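Local coordinates for hydrogenase expression/formation protein HypE (Desulfovibrio vulgaris subsp. vulgaris, PDB 2Z1U) that binds ATP and magnesium and probably takes part in hydrogenase maturation, as a HypE protein of the PurM-like AIR synthase superfamily, at residues G213-L218 against L274-P279; E150-P155 against K207-V212; Q236-C241 against A314-V319; R119-F124 against S200-V205; I168-S173 against A247-E252. All coordinates share one frame; numbering follows the deposited sequence.

Contact 1 (G213-L218 against L274-P279)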
# COMPACT_ATOMS: atom_id res chain seq x y z
N GLY A 213 -19.00 -18.28 -16.49
CA GLY A 213 -19.66 -18.49 -15.20
C GLY A 213 -19.24 -19.73 -14.42
O GLY A 213 -18.58 -20.62 -14.96
N ASP A 214 -19.62 -19.77 -13.14
CA ASP A 214 -19.32 -20.88 -12.22
C ASP A 214 -17.82 -21.11 -12.07
O ASP A 214 -17.35 -22.24 -11.97
CB ASP A 214 -20.07 -22.17 -12.64
CG ASP A 214 -20.35 -23.11 -11.45
OD1 ASP A 214 -20.14 -22.71 -10.28
OD2 ASP A 214 -20.78 -24.26 -11.69
N ILE A 215 -17.06 -20.01 -12.04
CA ILE A 215 -15.62 -20.09 -11.80
C ILE A 215 -15.37 -20.39 -10.33
O ILE A 215 -15.81 -19.63 -9.45
CB ILE A 215 -14.89 -18.77 -12.20
CG1 ILE A 215 -15.24 -18.34 -13.64
CG2 ILE A 215 -13.38 -18.91 -12.00
CD1 ILE A 215 -14.95 -19.39 -14.75
N HIS A 216 -14.68 -21.50 -10.05
CA HIS A 216 -14.38 -21.86 -8.66
C HIS A 216 -13.16 -21.15 -8.09
O HIS A 216 -13.25 -20.60 -7.00
CB HIS A 216 -14.25 -23.37 -8.49
CG HIS A 216 -15.54 -24.11 -8.65
ND1 HIS A 216 -15.60 -25.49 -8.70
CD2 HIS A 216 -16.82 -23.67 -8.78
CE1 HIS A 216 -16.86 -25.87 -8.85
NE2 HIS A 216 -17.61 -24.79 -8.90
N VAL A 217 -12.03 -21.20 -8.80
CA VAL A 217 -10.76 -20.61 -8.33
C VAL A 217 -10.01 -19.86 -9.44
O VAL A 217 -9.91 -20.33 -10.57
CB VAL A 217 -9.76 -21.65 -7.75
CG1 VAL A 217 -8.70 -20.95 -6.86
CG2 VAL A 217 -10.48 -22.73 -6.96
N LEU A 218 -9.49 -18.69 -9.08
CA LEU A 218 -8.54 -17.97 -9.90
C LEU A 218 -7.35 -17.64 -9.01
O LEU A 218 -7.52 -17.25 -7.86
CB LEU A 218 -9.14 -16.65 -10.45
CG LEU A 218 -10.37 -16.69 -11.37
CD1 LEU A 218 -10.99 -15.28 -11.53
CD2 LEU A 218 -10.05 -17.31 -12.74
N LEU A 274 -2.62 -16.72 -15.25
CA LEU A 274 -3.51 -17.17 -14.17
C LEU A 274 -3.80 -18.66 -14.29
O LEU A 274 -3.68 -19.25 -15.36
CB LEU A 274 -4.83 -16.37 -14.14
CG LEU A 274 -5.79 -16.40 -15.35
CD1 LEU A 274 -6.65 -17.67 -15.47
CD2 LEU A 274 -6.70 -15.16 -15.31
N ILE A 275 -4.20 -19.24 -13.16
CA ILE A 275 -4.78 -20.56 -13.09
C ILE A 275 -6.28 -20.37 -12.92
O ILE A 275 -6.73 -19.54 -12.13
CB ILE A 275 -4.21 -21.36 -11.87
CG1 ILE A 275 -2.75 -21.72 -12.13
CG2 ILE A 275 -5.00 -22.66 -11.62
CD1 ILE A 275 -1.79 -21.15 -11.13
N CYS A 276 -7.05 -21.15 -13.68
CA CYS A 276 -8.49 -21.11 -13.58
C CYS A 276 -9.03 -22.51 -13.32
O CYS A 276 -8.79 -23.44 -14.09
CB CYS A 276 -9.10 -20.52 -14.87
SG CYS A 276 -10.90 -20.61 -14.99
N ILE A 277 -9.76 -22.65 -12.22
CA ILE A 277 -10.35 -23.94 -11.83
C ILE A 277 -11.87 -23.78 -11.80
O ILE A 277 -12.37 -22.81 -11.23
CB ILE A 277 -9.75 -24.45 -10.48
CG1 ILE A 277 -8.25 -24.69 -10.65
CG2 ILE A 277 -10.42 -25.76 -10.03
CD1 ILE A 277 -7.46 -24.90 -9.36
N LEU A 278 -12.57 -24.73 -12.43
CA LEU A 278 -14.01 -24.67 -12.67
C LEU A 278 -14.57 -26.06 -13.08
O LEU A 278 -13.81 -26.89 -13.59
CB LEU A 278 -14.32 -23.62 -13.75
CG LEU A 278 -14.26 -23.97 -15.26
CD1 LEU A 278 -14.74 -22.77 -16.02
CD2 LEU A 278 -12.86 -24.37 -15.73
N PRO A 279 -15.89 -26.29 -12.90
CA PRO A 279 -16.46 -27.58 -13.31
C PRO A 279 -16.15 -27.96 -14.76
O PRO A 279 -16.01 -27.09 -15.63
CB PRO A 279 -17.97 -27.36 -13.17
CG PRO A 279 -18.09 -26.31 -12.14
CD PRO A 279 -16.91 -25.40 -12.33
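A classic beta bulge where strand 217-219 meets strand 275-278, at the outer edge of the seven-stranded sheet of the AIR synthase-type C-terminal domain, organises this contact. His216 and Val217 both face Ile277. The carbonyl of Ile277 takes Val217 N at 2.9 Å with an N-H...O angle of 167°, and His216 N in a weaker, bent bond of 130°. Ile277 N returns the pairing to Val217 O at 2.9 Å, again nearly straight, which identifies Val217 and Ile277 as an antiparallel hydrogen-bonded pair. Leu218 and Cys276 form the next, non-hydrogen-bonded pair, and Leu218 CA sends a CA-H...O contact to Ile275 O. Side by side and pointing the same way, the Val217 and Ile277 side chains meet CB to CB at 3.9 Å on the face covered by Ile233 of helix 225-237. On the other face Leu218 CD2 reaches Cys276 CB at 4.0 Å. Ile215 CD1 touches Leu278 CD1 at 3.6 Å next to helix 202-212, where Ile215 also touches Val209 and Leu278 touches Val212. Beyond the bulge, the imidazole of His216 lies with one face against Pro279: Pro279 CD sits 3.6 Å from the centroid of the His216 ring, 17° off the normal, in a CH-pi contact. Two contacts restrain the ring, Pro279 over one face and Asp166 OD2, hydrogen-bonded to ND1. That carboxylate would probably favour a proton on ND1 and add positive character to the imidazole that receives the proline CH.

Contact 2 (E150-P155 against K207-V212)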
# COMPACT_ATOMS: atom_id res chain seq x y z
N GLU A 150 -14.80 -3.95 -7.75
CA GLU A 150 -16.18 -4.36 -7.50
C GLU A 150 -16.34 -5.86 -7.83
O GLU A 150 -16.07 -6.29 -8.96
CB GLU A 150 -17.12 -3.48 -8.33
CG GLU A 150 -17.02 -2.00 -7.92
CD GLU A 150 -17.56 -1.02 -8.96
OE1 GLU A 150 -17.19 -1.14 -10.16
OE2 GLU A 150 -18.34 -0.12 -8.57
N ILE A 151 -16.78 -6.65 -6.86
CA ILE A 151 -16.99 -8.08 -7.11
C ILE A 151 -18.15 -8.28 -8.08
O ILE A 151 -19.20 -7.62 -7.95
CB ILE A 151 -17.10 -8.92 -5.82
CG1 ILE A 151 -15.74 -8.97 -5.11
CG2 ILE A 151 -17.56 -10.36 -6.13
CD1 ILE A 151 -15.77 -9.36 -3.67
N LEU A 152 -17.93 -9.14 -9.07
CA LEU A 152 -18.85 -9.31 -10.20
C LEU A 152 -19.83 -10.46 -10.05
O LEU A 152 -20.84 -10.50 -10.75
CB LEU A 152 -18.06 -9.48 -11.51
CG LEU A 152 -17.16 -8.32 -11.95
CD1 LEU A 152 -16.21 -8.79 -13.05
CD2 LEU A 152 -17.97 -7.11 -12.41
N VAL A 153 -19.55 -11.39 -9.15
CA VAL A 153 -20.36 -12.61 -9.02
C VAL A 153 -20.47 -13.11 -7.59
O VAL A 153 -19.58 -12.87 -6.77
CB VAL A 153 -19.81 -13.79 -9.88
CG1 VAL A 153 -20.16 -13.60 -11.35
CG2 VAL A 153 -18.31 -13.98 -9.68
N ASP A 154 -21.57 -13.82 -7.31
CA ASP A 154 -21.75 -14.53 -6.05
C ASP A 154 -22.32 -15.92 -6.33
O ASP A 154 -23.38 -16.03 -6.95
CB ASP A 154 -22.65 -13.74 -5.10
CG ASP A 154 -22.48 -14.15 -3.64
OD1 ASP A 154 -22.86 -15.28 -3.29
OD2 ASP A 154 -21.97 -13.34 -2.84
N PRO A 155 -21.62 -16.99 -5.90
CA PRO A 155 -20.32 -16.93 -5.21
C PRO A 155 -19.16 -16.54 -6.14
O PRO A 155 -19.18 -16.83 -7.34
CB PRO A 155 -20.14 -18.37 -4.70
CG PRO A 155 -20.94 -19.20 -5.62
CD PRO A 155 -22.10 -18.37 -6.05
N LYS A 207 -14.66 -11.52 -18.57
CA LYS A 207 -15.38 -12.36 -19.53
C LYS A 207 -15.58 -13.78 -19.00
O LYS A 207 -16.63 -14.38 -19.22
CB LYS A 207 -14.71 -12.40 -20.90
CG LYS A 207 -15.63 -13.01 -21.97
CD LYS A 207 -15.00 -13.04 -23.34
CE LYS A 207 -16.07 -13.34 -24.39
NZ LYS A 207 -15.50 -13.35 -25.76
N LEU A 208 -14.58 -14.31 -18.29
CA LEU A 208 -14.71 -15.63 -17.67
C LEU A 208 -15.87 -15.67 -16.69
O LEU A 208 -16.72 -16.56 -16.75
CB LEU A 208 -13.43 -16.00 -16.92
CG LEU A 208 -12.22 -16.51 -17.71
CD1 LEU A 208 -11.06 -16.75 -16.74
CD2 LEU A 208 -12.55 -17.80 -18.50
N VAL A 209 -15.90 -14.69 -15.80
CA VAL A 209 -16.82 -14.68 -14.68
C VAL A 209 -18.27 -14.39 -15.12
O VAL A 209 -19.22 -15.07 -14.69
CB VAL A 209 -16.24 -13.75 -13.57
CG1 VAL A 209 -17.26 -12.87 -12.91
CG2 VAL A 209 -15.40 -14.59 -12.56
N LEU A 210 -18.42 -13.43 -16.03
CA LEU A 210 -19.74 -13.01 -16.52
C LEU A 210 -20.32 -13.81 -17.68
O LEU A 210 -21.55 -13.90 -17.80
CB LEU A 210 -19.73 -11.52 -16.88
CG LEU A 210 -19.34 -10.57 -15.75
CD1 LEU A 210 -19.21 -9.17 -16.31
CD2 LEU A 210 -20.36 -10.63 -14.63
N GLU A 211 -19.47 -14.35 -18.55
CA GLU A 211 -19.96 -15.06 -19.74
C GLU A 211 -19.84 -16.58 -19.66
O GLU A 211 -20.71 -17.29 -20.15
CB GLU A 211 -19.35 -14.48 -21.02
CG GLU A 211 -19.73 -13.00 -21.20
CD GLU A 211 -19.36 -12.43 -22.55
OE1 GLU A 211 -18.68 -11.38 -22.57
OE2 GLU A 211 -19.74 -13.01 -23.58
N VAL A 212 -18.77 -17.07 -19.05
CA VAL A 212 -18.60 -18.52 -18.88
C VAL A 212 -19.32 -18.96 -17.60
O VAL A 212 -20.16 -19.87 -17.64
CB VAL A 212 -17.10 -18.93 -18.89
CG1 VAL A 212 -16.93 -20.42 -18.62
CG2 VAL A 212 -16.47 -18.53 -20.23
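Val153 and Val209 make the tight part of this contact, in which the loop leaving strand 141-151 of the N-terminal PurM-like sheet lies against the last turns of helix 202-212 of the C-terminal domain. No hydrogen bond crosses between the segments; the side chains meet through carbon atoms alone. Val209 CG1 touches both branches of Val153, CG1 at 3.4 Å and CG2 at 3.6 Å, the first closer than usual van der Waals contact. The two side chains cross at a slant. Val153 has CG1 anti to its carbonyl carbon (chi1 -77°) and CG2 between backbone N and carbonyl carbon, which turns both methyls to the helix. Val209 is itself buried, and its other neighbours include Ile215 in the turn after the helix. The looser part belongs to Leu152 and Leu210. Leu210 is exposed, on the solvent side of the helix, and its CD2 leans back to the loop, resting 3.9 Å from Leu152 O. The 200 Å² buried by the two segments together is modest, in keeping with a joint made by four residues. Farther along the loop, Asp154 makes a long, weak ion pair with Arg44 of the second subunit, which places the contact near the dimer interface. The side chain of Leu152 takes part through its CB, which bridges the tight and loose halves at 3.8 Å from Val209 CG1 and 4.0 Å from Leu210 CD2.

Contact 3 (Q236-C241 against A314-V319)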
# COMPACT_ATOMS: atom_id res chain seq x y z
N GLN A 236 -6.13 -25.26 0.61
CA GLN A 236 -7.32 -24.49 0.98
C GLN A 236 -8.59 -25.26 0.64
O GLN A 236 -9.57 -25.17 1.36
CB GLN A 236 -7.36 -23.14 0.25
CG GLN A 236 -6.31 -22.13 0.72
CD GLN A 236 -6.53 -20.75 0.16
OE1 GLN A 236 -6.95 -19.85 0.88
NE2 GLN A 236 -6.21 -20.56 -1.10
N SER A 237 -8.57 -25.99 -0.47
CA SER A 237 -9.74 -26.76 -0.89
C SER A 237 -9.76 -28.18 -0.31
O SER A 237 -10.72 -28.92 -0.49
CB SER A 237 -9.84 -26.81 -2.42
OG SER A 237 -9.93 -25.50 -2.96
N GLN A 238 -8.69 -28.55 0.38
CA GLN A 238 -8.56 -29.91 0.94
C GLN A 238 -8.83 -30.99 -0.10
O GLN A 238 -9.64 -31.90 0.09
CB GLN A 238 -9.44 -30.09 2.19
CG GLN A 238 -8.95 -29.27 3.37
CD GLN A 238 -7.62 -29.79 3.89
OE1 GLN A 238 -7.55 -30.89 4.45
NE2 GLN A 238 -6.56 -29.02 3.69
N ALA A 239 -8.12 -30.87 -1.22
CA ALA A 239 -8.25 -31.79 -2.33
C ALA A 239 -6.86 -32.05 -2.87
O ALA A 239 -5.88 -31.56 -2.33
CB ALA A 239 -9.15 -31.19 -3.41
N VAL A 240 -6.78 -32.84 -3.92
CA VAL A 240 -5.50 -33.08 -4.56
C VAL A 240 -5.57 -32.65 -6.01
O VAL A 240 -6.55 -32.91 -6.71
CB VAL A 240 -4.94 -34.54 -4.29
CG1 VAL A 240 -6.01 -35.50 -3.74
CG2 VAL A 240 -4.21 -35.12 -5.48
N CYS A 241 -4.56 -31.89 -6.44
CA CYS A 241 -4.47 -31.45 -7.82
C CYS A 241 -3.63 -32.45 -8.60
O CYS A 241 -2.54 -32.82 -8.17
CB CYS A 241 -3.90 -30.03 -7.91
SG CYS A 241 -4.98 -28.76 -7.22
N ALA A 314 -2.25 -39.89 -2.50
CA ALA A 314 -1.98 -38.48 -2.24
C ALA A 314 -3.04 -37.97 -1.28
O ALA A 314 -4.23 -38.29 -1.40
CB ALA A 314 -1.99 -37.68 -3.53
N ARG A 315 -2.58 -37.20 -0.29
CA ARG A 315 -3.45 -36.66 0.74
C ARG A 315 -3.99 -35.28 0.33
O ARG A 315 -3.57 -34.73 -0.69
CB ARG A 315 -2.66 -36.52 2.03
CG ARG A 315 -3.28 -37.25 3.20
CD ARG A 315 -2.68 -38.63 3.37
NE ARG A 315 -3.40 -39.45 4.35
CZ ARG A 315 -3.53 -39.16 5.65
NH1 ARG A 315 -3.01 -38.05 6.16
NH2 ARG A 315 -4.20 -39.99 6.45
N ALA A 316 -4.91 -34.75 1.14
CA ALA A 316 -5.43 -33.40 0.97
C ALA A 316 -4.28 -32.42 0.97
O ALA A 316 -3.41 -32.49 1.83
CB ALA A 316 -6.41 -33.05 2.09
N GLY A 317 -4.28 -31.51 -0.01
CA GLY A 317 -3.23 -30.52 -0.11
C GLY A 317 -2.07 -30.87 -1.01
O GLY A 317 -1.20 -30.03 -1.24
N GLN A 318 -2.03 -32.09 -1.55
CA GLN A 318 -0.90 -32.50 -2.37
C GLN A 318 -1.12 -32.28 -3.86
O GLN A 318 -2.25 -32.27 -4.34
CB GLN A 318 -0.51 -33.97 -2.08
CG GLN A 318 0.10 -34.16 -0.70
CD GLN A 318 0.90 -35.46 -0.57
OE1 GLN A 318 0.39 -36.55 -0.83
NE2 GLN A 318 2.16 -35.34 -0.16
N VAL A 319 -0.02 -32.09 -4.59
CA VAL A 319 -0.08 -31.84 -6.02
C VAL A 319 0.76 -32.89 -6.72
O VAL A 319 1.98 -32.92 -6.56
CB VAL A 319 0.45 -30.45 -6.36
CG1 VAL A 319 0.43 -30.23 -7.88
CG2 VAL A 319 -0.38 -29.36 -5.66
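Two backbone hydrogen bonds join Gln236-Cys241 to Ala314-Val319. Gly317 N gives its hydrogen to Ala239 O at 2.8 Å (160° at the hydrogen), with the donor tilted from the carbonyl plane; Cys241 N gives its own to Gln318 O at 3.1 Å, in that carbonyl's plane. CA-H...O contacts supplement them: Val240 CA points to the same Gln318 O, and Val319 CA lies 3.4 Å from Cys241 O. Together they start the parallel pairing of strands 240-244 and 319-322 in the seven-stranded sheet, with Cys241 and Val319 as the bridge pair. A helix end leads into one strand and a beta turn into the other. Gln238, at positive phi, is the C-prime residue of the Schellman motif that ends helix 225-237, and a type II turn from Arg315 to Gln318 puts Gly317 at phi 94°. That turn is closed by Gln318 N to Arg315 O and braced by Gln318 OE1, which accepts Arg315 N at 3.1 Å. Among apolar contacts, Val240 CG2 meets Ala314 CB at 3.9 Å, and Cys241 CB approaches Val319 CG2 at 4.2 Å on the sheet face covered by helix 225-237. Towards the surface Gln238 bends at chi2 (-68°), laying its amide beside the turn. Gln238 OE1 rests 3.4 Å from Ala316 CB, while Gln238 NE2 is hydrogen-bonded to Gly235 O in the last turn of the helix.

Contact 4 (R119-F124 against S200-V205)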
# COMPACT_ATOMS: atom_id res chain seq x y z
N ARG A 119 -3.99 2.98 -17.68
CA ARG A 119 -4.89 3.33 -18.80
C ARG A 119 -5.35 2.10 -19.55
O ARG A 119 -6.53 1.97 -19.84
CB ARG A 119 -4.22 4.28 -19.80
CG ARG A 119 -4.12 5.69 -19.34
CD ARG A 119 -3.47 6.58 -20.40
NE ARG A 119 -2.43 7.33 -19.71
CZ ARG A 119 -1.13 7.25 -19.97
NH1 ARG A 119 -0.68 6.51 -20.97
NH2 ARG A 119 -0.29 7.97 -19.23
N GLU A 120 -4.40 1.22 -19.86
CA GLU A 120 -4.68 -0.00 -20.62
C GLU A 120 -5.58 -0.95 -19.85
O GLU A 120 -6.43 -1.61 -20.44
CB GLU A 120 -3.37 -0.70 -21.04
CG GLU A 120 -2.55 0.19 -22.00
CD GLU A 120 -1.41 -0.52 -22.71
OE1 GLU A 120 -1.03 -1.63 -22.28
OE2 GLU A 120 -0.88 0.06 -23.70
N ALA A 121 -5.39 -1.00 -18.53
CA ALA A 121 -6.25 -1.79 -17.66
C ALA A 121 -7.61 -1.16 -17.34
O ALA A 121 -8.47 -1.81 -16.74
CB ALA A 121 -5.50 -2.19 -16.35
N GLY A 122 -7.81 0.11 -17.72
CA GLY A 122 -9.08 0.79 -17.44
C GLY A 122 -9.23 1.15 -15.96
O GLY A 122 -10.33 1.15 -15.42
N VAL A 123 -8.10 1.49 -15.35
CA VAL A 123 -7.97 1.71 -13.94
C VAL A 123 -7.37 3.13 -13.71
O VAL A 123 -6.65 3.64 -14.57
CB VAL A 123 -7.12 0.50 -13.38
CG1 VAL A 123 -5.83 0.90 -12.70
CG2 VAL A 123 -7.97 -0.48 -12.59
N PHE A 124 -7.67 3.77 -12.59
CA PHE A 124 -7.00 5.01 -12.24
C PHE A 124 -6.17 4.88 -10.98
O PHE A 124 -6.59 4.24 -10.03
CB PHE A 124 -8.00 6.14 -12.05
CG PHE A 124 -8.64 6.61 -13.33
CD1 PHE A 124 -7.92 7.38 -14.23
CD2 PHE A 124 -9.94 6.22 -13.64
CE1 PHE A 124 -8.50 7.81 -15.43
CE2 PHE A 124 -10.53 6.63 -14.84
CZ PHE A 124 -9.81 7.44 -15.73
N SER A 200 -1.85 -7.22 -17.71
CA SER A 200 -3.12 -7.13 -17.00
C SER A 200 -4.12 -8.17 -17.48
O SER A 200 -4.35 -8.30 -18.67
CB SER A 200 -3.72 -5.71 -17.24
OG SER A 200 -3.29 -4.88 -16.19
N LEU A 201 -4.73 -8.87 -16.53
CA LEU A 201 -5.65 -9.98 -16.83
C LEU A 201 -7.10 -9.70 -16.47
O LEU A 201 -7.94 -10.58 -16.56
CB LEU A 201 -5.18 -11.26 -16.09
CG LEU A 201 -3.76 -11.78 -16.38
CD1 LEU A 201 -3.46 -12.98 -15.48
CD2 LEU A 201 -3.61 -12.11 -17.85
N ASN A 202 -7.39 -8.46 -16.09
CA ASN A 202 -8.76 -8.10 -15.67
C ASN A 202 -9.83 -8.34 -16.73
O ASN A 202 -10.96 -8.74 -16.41
CB ASN A 202 -8.83 -6.66 -15.10
CG ASN A 202 -8.32 -5.61 -16.07
OD1 ASN A 202 -7.27 -5.75 -16.68
ND2 ASN A 202 -9.07 -4.52 -16.19
N ARG A 203 -9.50 -8.05 -17.99
CA ARG A 203 -10.46 -8.21 -19.09
C ARG A 203 -10.79 -9.70 -19.37
O ARG A 203 -11.95 -10.05 -19.55
CB ARG A 203 -9.99 -7.47 -20.34
CG ARG A 203 -9.93 -5.93 -20.12
CD ARG A 203 -9.32 -5.18 -21.29
NE ARG A 203 -8.99 -3.81 -20.88
CZ ARG A 203 -9.77 -2.74 -21.05
NH1 ARG A 203 -10.95 -2.84 -21.67
NH2 ARG A 203 -9.37 -1.54 -20.63
N VAL A 204 -9.78 -10.57 -19.39
CA VAL A 204 -10.04 -12.02 -19.51
C VAL A 204 -10.90 -12.52 -18.33
O VAL A 204 -11.82 -13.29 -18.55
CB VAL A 204 -8.75 -12.90 -19.58
CG1 VAL A 204 -9.05 -14.27 -20.26
CG2 VAL A 204 -7.71 -12.22 -20.39
N VAL A 205 -10.57 -12.10 -17.11
CA VAL A 205 -11.32 -12.50 -15.91
C VAL A 205 -12.78 -12.05 -15.95
O VAL A 205 -13.67 -12.82 -15.65
CB VAL A 205 -10.65 -12.03 -14.58
CG1 VAL A 205 -11.56 -12.31 -13.38
CG2 VAL A 205 -9.31 -12.72 -14.36
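Two flat groups, the guanidinium of Arg203 and the amide of Asn202, turn N-H groups toward the C-terminal end of helix 104-121, which closes in a Schellman motif at Gly122. Glu120 O lies at the guanidinium edge, 22° out of its plane. It takes NH2 of Arg203 at 2.9 Å and, more weakly, NE of the same residue at 3.4 Å; seen from the carbonyl, NH2 stands above the plane and off the lone pairs. The next carbonyl is met differently: Asn202 ND2 reaches Ala121 O at 2.8 Å in the carbonyl plane, on a lone pair, although that oxygen is tilted 22° from the amide plane. Asn202 CG, between its backbone N and carbonyl carbon (chi1 57°), places the amide by Ala121 O, whereas the extended Arg203 chain carries the guanidinium out to Glu120 O. Both donors come from the first turn of helix 202-212, so the two family domains are joined here by one helix's start against another's end. The positive guanidinium would also suit the partial negative charge of a helix C-terminus. Beside the polar bonds the methyl of Ala121 is buried, its CB 3.5 Å from Ser200 OG and 4.0 Å from Asn202 OD1.

Contact 5 (I168-S173 against A247-E252)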
# COMPACT_ATOMS: atom_id res chain seq x y z
N ILE A 168 -8.39 -27.97 -14.39
CA ILE A 168 -7.40 -26.96 -14.03
C ILE A 168 -6.85 -26.45 -15.33
O ILE A 168 -6.31 -27.22 -16.14
CB ILE A 168 -6.23 -27.52 -13.17
CG1 ILE A 168 -6.76 -28.21 -11.91
CG2 ILE A 168 -5.25 -26.40 -12.79
CD1 ILE A 168 -5.67 -28.99 -11.12
N LEU A 169 -7.07 -25.16 -15.57
CA LEU A 169 -6.65 -24.49 -16.80
C LEU A 169 -5.54 -23.49 -16.50
O LEU A 169 -5.50 -22.85 -15.44
CB LEU A 169 -7.83 -23.75 -17.46
CG LEU A 169 -9.17 -24.43 -17.71
CD1 LEU A 169 -10.11 -23.42 -18.40
CD2 LEU A 169 -9.03 -25.71 -18.56
N ILE A 170 -4.62 -23.38 -17.46
CA ILE A 170 -3.59 -22.35 -17.40
C ILE A 170 -3.78 -21.41 -18.58
O ILE A 170 -4.21 -21.84 -19.67
CB ILE A 170 -2.17 -22.99 -17.39
CG1 ILE A 170 -1.14 -22.02 -16.82
CG2 ILE A 170 -1.79 -23.50 -18.80
CD1 ILE A 170 -1.31 -21.70 -15.32
N SER A 171 -3.45 -20.13 -18.38
CA SER A 171 -3.75 -19.09 -19.40
C SER A 171 -2.60 -18.89 -20.38
O SER A 171 -2.76 -18.21 -21.37
CB SER A 171 -4.12 -17.76 -18.74
OG SER A 171 -3.03 -17.23 -18.02
N GLY A 172 -1.44 -19.46 -20.07
CA GLY A 172 -0.27 -19.37 -20.96
C GLY A 172 0.98 -20.02 -20.38
O GLY A 172 0.92 -20.74 -19.39
N SER A 173 2.12 -19.72 -21.01
CA SER A 173 3.41 -20.37 -20.74
C SER A 173 3.97 -20.07 -19.34
O SER A 173 3.73 -19.01 -18.77
CB SER A 173 4.41 -19.97 -21.83
OG SER A 173 4.71 -18.58 -21.77
N ALA A 247 1.35 -31.27 -20.68
CA ALA A 247 0.29 -30.28 -20.94
C ALA A 247 0.61 -28.89 -20.39
O ALA A 247 -0.03 -27.90 -20.80
CB ALA A 247 -1.07 -30.78 -20.40
N VAL A 248 1.58 -28.80 -19.48
CA VAL A 248 2.02 -27.49 -18.94
C VAL A 248 2.92 -26.85 -19.99
O VAL A 248 3.96 -27.40 -20.33
CB VAL A 248 2.75 -27.60 -17.58
CG1 VAL A 248 3.06 -26.20 -17.01
CG2 VAL A 248 1.92 -28.40 -16.59
N PRO A 249 2.49 -25.68 -20.55
CA PRO A 249 3.27 -25.04 -21.61
C PRO A 249 4.50 -24.31 -21.06
O PRO A 249 4.41 -23.55 -20.11
CB PRO A 249 2.27 -24.04 -22.24
CG PRO A 249 1.34 -23.69 -21.14
CD PRO A 249 1.29 -24.91 -20.20
N VAL A 250 5.65 -24.60 -21.64
CA VAL A 250 6.91 -23.94 -21.28
C VAL A 250 7.62 -23.82 -22.61
O VAL A 250 7.81 -24.83 -23.30
CB VAL A 250 7.78 -24.79 -20.27
CG1 VAL A 250 9.07 -24.05 -19.91
CG2 VAL A 250 7.03 -25.10 -18.97
N ARG A 251 7.97 -22.60 -23.00
CA ARG A 251 8.62 -22.32 -24.29
C ARG A 251 9.95 -23.05 -24.33
O ARG A 251 10.65 -23.11 -23.32
CB ARG A 251 8.87 -20.82 -24.45
CG ARG A 251 7.62 -19.99 -24.61
CD ARG A 251 7.91 -18.50 -24.51
NE ARG A 251 7.19 -17.80 -25.57
CZ ARG A 251 5.99 -17.25 -25.44
NH1 ARG A 251 5.35 -17.26 -24.27
NH2 ARG A 251 5.44 -16.67 -26.50
N GLU A 252 10.30 -23.60 -25.50
CA GLU A 252 11.58 -24.31 -25.69
C GLU A 252 12.76 -23.49 -25.15
O GLU A 252 13.61 -24.01 -24.43
CB GLU A 252 11.79 -24.65 -27.18
CG GLU A 252 12.89 -25.67 -27.47
CD GLU A 252 13.10 -25.88 -28.96
OE1 GLU A 252 12.35 -25.29 -29.77
OE2 GLU A 252 14.02 -26.64 -29.34
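The backbones draw closest at Ser173 and Pro249, whose CA atoms are 4.8 Å apart, and there Ser173 CA directs a CA-H...O contact at Pro249 O (3.4 Å). Pro249 carries the apolar half. Its ring lies against the end of strand 167-170 and the residues that follow, with CD 3.7 Å from Ile170 CG2 and CG 3.5 Å from Gly172 O. Ile170 sets CG1 anti to its backbone N (chi1 -159°), which leaves CG2 as the branch that meets the ring; the two side chains cross at a slant. The carbonyl oxygen of Gly172 is buried under the proline with no polar partner in the model. The polar half belongs to Arg251 and Ser173. From the N-cap position of helix 252-260 the arginine bends at chi3 (136°) and brings NH1 to Ser173 OG at 2.9 Å. The hydroxyl lies near the guanidinium plane, at its edge, but an angle of 126° at the hydrogen makes this a weak bond. Ser173 OG has a second partner in Asp176 OD2, and Arg251 has long, weak ion pairs with Asp176, Asp193 and Glu297, so the serine sits within a wider acidic setting that would balance the guanidinium. This is an attachment of the loop between strand 240-244 and helix 252-260 to the end of strand 167-170, an interior strand of the mixed sheet in the AIR synthase-like C-terminal domain.

Contacts 1 and 5 are buried, contacts 2 and 3 partly so, and contact 4 lies at the surface. Contacts 1, 3 and 5 all reach the seven-stranded sheet: contact 1 at its 217-219 edge, contact 3 toward the other side, and contact 5 between them, bound to contact 1 by the backbone pairing of Cys276 with Leu169. Contacts 2 and 4 instead share helix 202-212, attaching its two ends to elements of the N-terminal sheet region, one mainly by aliphatic contact, without hydrogen bonds, the other mainly by side-chain-to-carbonyl hydrogen bonds. The same helix packs on contact 1 through Val205 and Val209. Main-chain bonding thus dominates contacts 1 and 3, whereas contact 5 mixes proline packing with a weak polar bond.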